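Local coordinates for phosphoribosyl-AMP cyclohydrolase (Medicago truncatula, PDB 7BGM), which probably catalyses the second and third steps of histidine biosynthesis, removing diphosphate from phosphoribosyl-ATP and then opening the adenine ring of the phosphoribosyl-AMP formed, at residues S68-N73 with D93-H98. Sequence-based numbering, arbitrary orientation.
Sequences SNNFIN and DGPTCH. With ZN (zinc ion), chain C; ZN (zinc ion), chain F.
Phe71 and Asp93 join where the loop leading into strand 72-74 meets the loop leaving its antiparallel neighbour, strand 85-92, in the cyclohydrolase part of the enzyme. Asp93 N donates to Phe71 O (2.8 Å, 163° at the hydrogen), continuing the strand pairing into the loops; two residues further in on each strand, Asn73 pairs with Lys91 by backbone bonds.

The Asp93 carboxylate suits a place among several donors. Asn73 ND2 reaches its OD1 at 2.9 Å, the bond lying in the amide plane but meeting the carboxylate from above, 50° out of plane. The other oxygen, OD2, accepts two waters, one shared with Asn69 O and the other with Asn73 OD1. OD2 also sits at the edge of the Phe71 ring, whose plane is nearly perpendicular to the carboxylate; Lys50 makes a cation-pi contact with that ring.

Around Asn70, centre of an inverse gamma turn, packing is close. With CG beside the backbone N (chi1 -65°), its amide lies against the Gly94-Pro95 backbone: OD1 comes 3.4 Å from Gly94 CA, an approach open to it because glycine has no side chain, and ND2 is 3.1 Å from Pro95 O. The turn is braced by Ser68 OG, which accepts from Asn70 N in an ST turn. Apolar contact is lighter: Ile72 CD1 touches Thr96 CG2 at 4.2 Å, and both side chains pack on Leu32.

Ser68 and Thr96 contact AMP in other crystal structures of this protein, though none is bound here. Next along the chain, Cys97 binds a zinc ion with Cys104 and Cys81 of the second subunit, while His98 NE2 and the same Cys81, with two waters, bind another. Between the two loops, one water donates to Asn70 O and Gly94 O and accepts from Thr96 OG1 at 2.8 Å.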
ATOM      1  N   SER A  68      21.662  11.515   1.661  1.00 29.63           N
ATOM      2  CA  SER A  68      20.553  12.187   2.317  1.00 27.78           C
ATOM      3  C   SER A  68      20.286  11.668   3.706  1.00 25.62           C
ATOM      4  O   SER A  68      19.570  12.336   4.467  1.00 28.65           O
ATOM      5  CB  SER A  68      19.267  12.001   1.506  1.00 28.22           C
ATOM      6  OG  SER A  68      18.900  10.618   1.524  1.00 27.75           O
ATOM      7  N   ASN A  69      20.805  10.481   4.035  1.00 26.49           N
ATOM      8  CA  ASN A  69      20.577   9.781   5.305  1.00 27.93           C
ATOM      9  C   ASN A  69      19.189   9.164   5.379  1.00 25.73           C
ATOM     10  O   ASN A  69      18.847   8.549   6.416  1.00 28.58           O
ATOM     11  CB  ASN A  69      20.783  10.688   6.533  1.00 29.57           C
ATOM     12  CG  ASN A  69      21.450   9.964   7.675  1.00 34.47           C
ATOM     13  OD1 ASN A  69      22.395   9.194   7.459  1.00 32.83           O
ATOM     14  ND2 ASN A  69      20.993  10.232   8.902  1.00 33.54           N
ATOM     15  N   ASN A  70      18.387   9.243   4.307  1.00 26.94           N
ATOM     16  CA  ASN A  70      17.042   8.668   4.301  1.00 27.92           C
ATOM     17  C   ASN A  70      17.085   7.250   3.729  1.00 28.10           C
ATOM     18  O   ASN A  70      16.548   6.959   2.653  1.00 27.85           O
ATOM     19  CB  ASN A  70      16.092   9.575   3.530  1.00 30.64           C
ATOM     20  CG  ASN A  70      15.918  10.911   4.222  1.00 32.30           C
ATOM     21  OD1 ASN A  70      15.968  10.963   5.453  1.00 36.56           O
ATOM     22  ND2 ASN A  70      15.738  11.996   3.459  1.00 35.93           N
ATOM     23  N   PHE A  71      17.733   6.359   4.490  1.00 26.88           N
ATOM     24  CA  PHE A  71      17.855   4.967   4.074  1.00 23.03           C
ATOM     25  C   PHE A  71      16.499   4.272   4.056  1.00 23.73           C
ATOM     26  O   PHE A  71      15.570   4.619   4.798  1.00 25.40           O
ATOM     27  CB  PHE A  71      18.782   4.192   5.007  1.00 26.08           C
ATOM     28  CG  PHE A  71      20.214   4.696   5.003  1.00 28.78           C
ATOM     29  CD1 PHE A  71      21.076   4.359   3.960  1.00 28.52           C
ATOM     30  CD2 PHE A  71      20.685   5.526   6.010  1.00 32.74           C
ATOM     31  CE1 PHE A  71      22.386   4.800   3.919  1.00 30.22           C
ATOM     32  CE2 PHE A  71      22.008   5.992   5.987  1.00 31.28           C
ATOM     33  CZ  PHE A  71      22.865   5.641   4.912  1.00 30.35           C
ATOM     34  N   ILE A  72      16.393   3.255   3.222  1.00 23.44           N
ATOM     35  CA  ILE A  72      15.229   2.359   3.262  1.00 24.61           C
ATOM     36  C   ILE A  72      15.703   1.044   3.844  1.00 25.83           C
ATOM     37  O   ILE A  72      16.449   0.289   3.199  1.00 24.11           O
ATOM     38  CB  ILE A  72      14.567   2.182   1.887  1.00 23.30           C
ATOM     39  CG1 ILE A  72      14.140   3.549   1.312  1.00 23.80           C
ATOM     40  CG2 ILE A  72      13.359   1.192   1.979  1.00 24.17           C
ATOM     41  CD1 ILE A  72      13.969   3.494  -0.239  1.00 23.96           C
ATOM     42  N   ASN A  73      15.237   0.749   5.065  1.00 24.54           N
ATOM     43  CA  ASN A  73      15.671  -0.417   5.812  1.00 24.77           C
ATOM     44  C   ASN A  73      14.832  -1.608   5.383  1.00 23.59           C
ATOM     45  O   ASN A  73      13.615  -1.632   5.612  1.00 26.46           O
ATOM     46  CB  ASN A  73      15.512  -0.180   7.305  1.00 25.80           C
ATOM     47  CG  ASN A  73      16.305   0.999   7.770  1.00 30.26           C
ATOM     48  OD1 ASN A  73      17.542   0.968   7.759  1.00 33.27           O
ATOM     49  ND2 ASN A  73      15.609   2.076   8.143  1.00 34.79           N
ATOM     50  N   ASP A  93      13.751   5.853   6.533  1.00 28.03           N
ATOM     51  CA  ASP A  93      14.178   6.757   7.608  1.00 27.25           C
ATOM     52  C   ASP A  93      13.660   8.186   7.450  1.00 26.13           C
ATOM     53  O   ASP A  93      13.745   8.990   8.400  1.00 28.80           O
ATOM     54  CB  ASP A  93      15.709   6.799   7.668  1.00 27.13           C
ATOM     55  CG  ASP A  93      16.305   5.574   8.324  1.00 32.32           C
ATOM     56  OD1 ASP A  93      15.556   4.841   8.994  1.00 34.90           O
ATOM     57  OD2 ASP A  93      17.531   5.372   8.190  1.00 33.13           O
ATOM     58  N   GLY A  94      13.222   8.557   6.258  1.00 25.88           N
ATOM     59  CA  GLY A  94      12.761   9.901   5.973  1.00 24.52           C
ATOM     60  C   GLY A  94      12.281   9.949   4.533  1.00 26.83           C
ATOM     61  O   GLY A  94      12.152   8.917   3.872  1.00 29.66           O
ATOM     62  N   PRO A  95      11.971  11.142   4.029  1.00 28.38           N
ATOM     63  CA  PRO A  95      11.417  11.247   2.673  1.00 27.88           C
ATOM     64  C   PRO A  95      12.345  10.646   1.622  1.00 27.36           C
ATOM     65  O   PRO A  95      13.562  10.839   1.641  1.00 29.52           O
ATOM     66  CB  PRO A  95      11.228  12.760   2.479  1.00 29.15           C
ATOM     67  CG  PRO A  95      11.848  13.415   3.630  1.00 30.28           C
ATOM     68  CD  PRO A  95      12.094  12.446   4.696  1.00 26.77           C
ATOM     69  N   THR A  96      11.749   9.904   0.682  1.00 26.01           N
ATOM     70  CA  THR A  96      12.581   9.148  -0.233  1.00 26.98           C
ATOM     71  C   THR A  96      13.047   9.989  -1.415  1.00 27.98           C
ATOM     72  O   THR A  96      14.132   9.742  -1.958  1.00 29.70           O
ATOM     73  CB  THR A  96      11.790   7.920  -0.726  1.00 28.98           C
ATOM     74  OG1 THR A  96      11.520   7.045   0.393  1.00 31.44           O
ATOM     75  CG2 THR A  96      12.552   7.158  -1.822  1.00 29.32           C
ATOM     76  N   CYS A  97      12.257  10.973  -1.840  1.00 25.52           N
ATOM     77  CA  CYS A  97      12.584  11.691  -3.077  1.00 24.97           C
ATOM     78  C   CYS A  97      13.602  12.801  -2.797  1.00 30.59           C
ATOM     79  O   CYS A  97      13.558  13.474  -1.759  1.00 30.53           O
ATOM     80  CB  CYS A  97      11.319  12.258  -3.753  1.00 26.85           C
ATOM     81  SG  CYS A  97      11.699  12.919  -5.416  1.00 27.94           S
ATOM     82  N   HIS A  98      14.553  12.960  -3.724  1.00 32.97           N
ATOM     83  CA  HIS A  98      15.531  14.039  -3.631  1.00 34.14           C
ATOM     84  C   HIS A  98      14.870  15.411  -3.601  1.00 34.07           C
ATOM     85  O   HIS A  98      15.488  16.378  -3.134  1.00 35.04           O
ATOM     86  CB  HIS A  98      16.508  13.972  -4.814  1.00 37.13           C
ATOM     87  CG  HIS A  98      15.867  14.236  -6.151  1.00 41.94           C
ATOM     88  ND1 HIS A  98      15.847  15.484  -6.743  1.00 44.69           N
ATOM     89  CD2 HIS A  98      15.213  13.411  -7.002  1.00 37.91           C
ATOM     90  CE1 HIS A  98      15.208  15.414  -7.900  1.00 42.35           C
ATOM     91  NE2 HIS A  98      14.814  14.167  -8.082  1.00 39.40           N
TER
HETATM   92 ZN    ZN C 301      12.319  11.106  -6.596  0.80 24.44          ZN
HETATM   93 ZN    ZN F 304      14.047  13.090  -9.623  0.50 35.01          ZN
HETATM   94  O   HOH W   1      19.094   7.356   8.970  1.00 31.91           O
HETATM   95  O   HOH W   2      13.607   7.022   2.193  1.00 31.67           O
HETATM   96  O   HOH W   3      18.931   3.342   8.761  1.00 44.71           O
HETATM   97  O   HOH W   4      15.536  12.076 -10.820  1.00 45.58           O
HETATM   98  O   HOH W   5      13.118  15.174 -10.783  1.00 41.95           O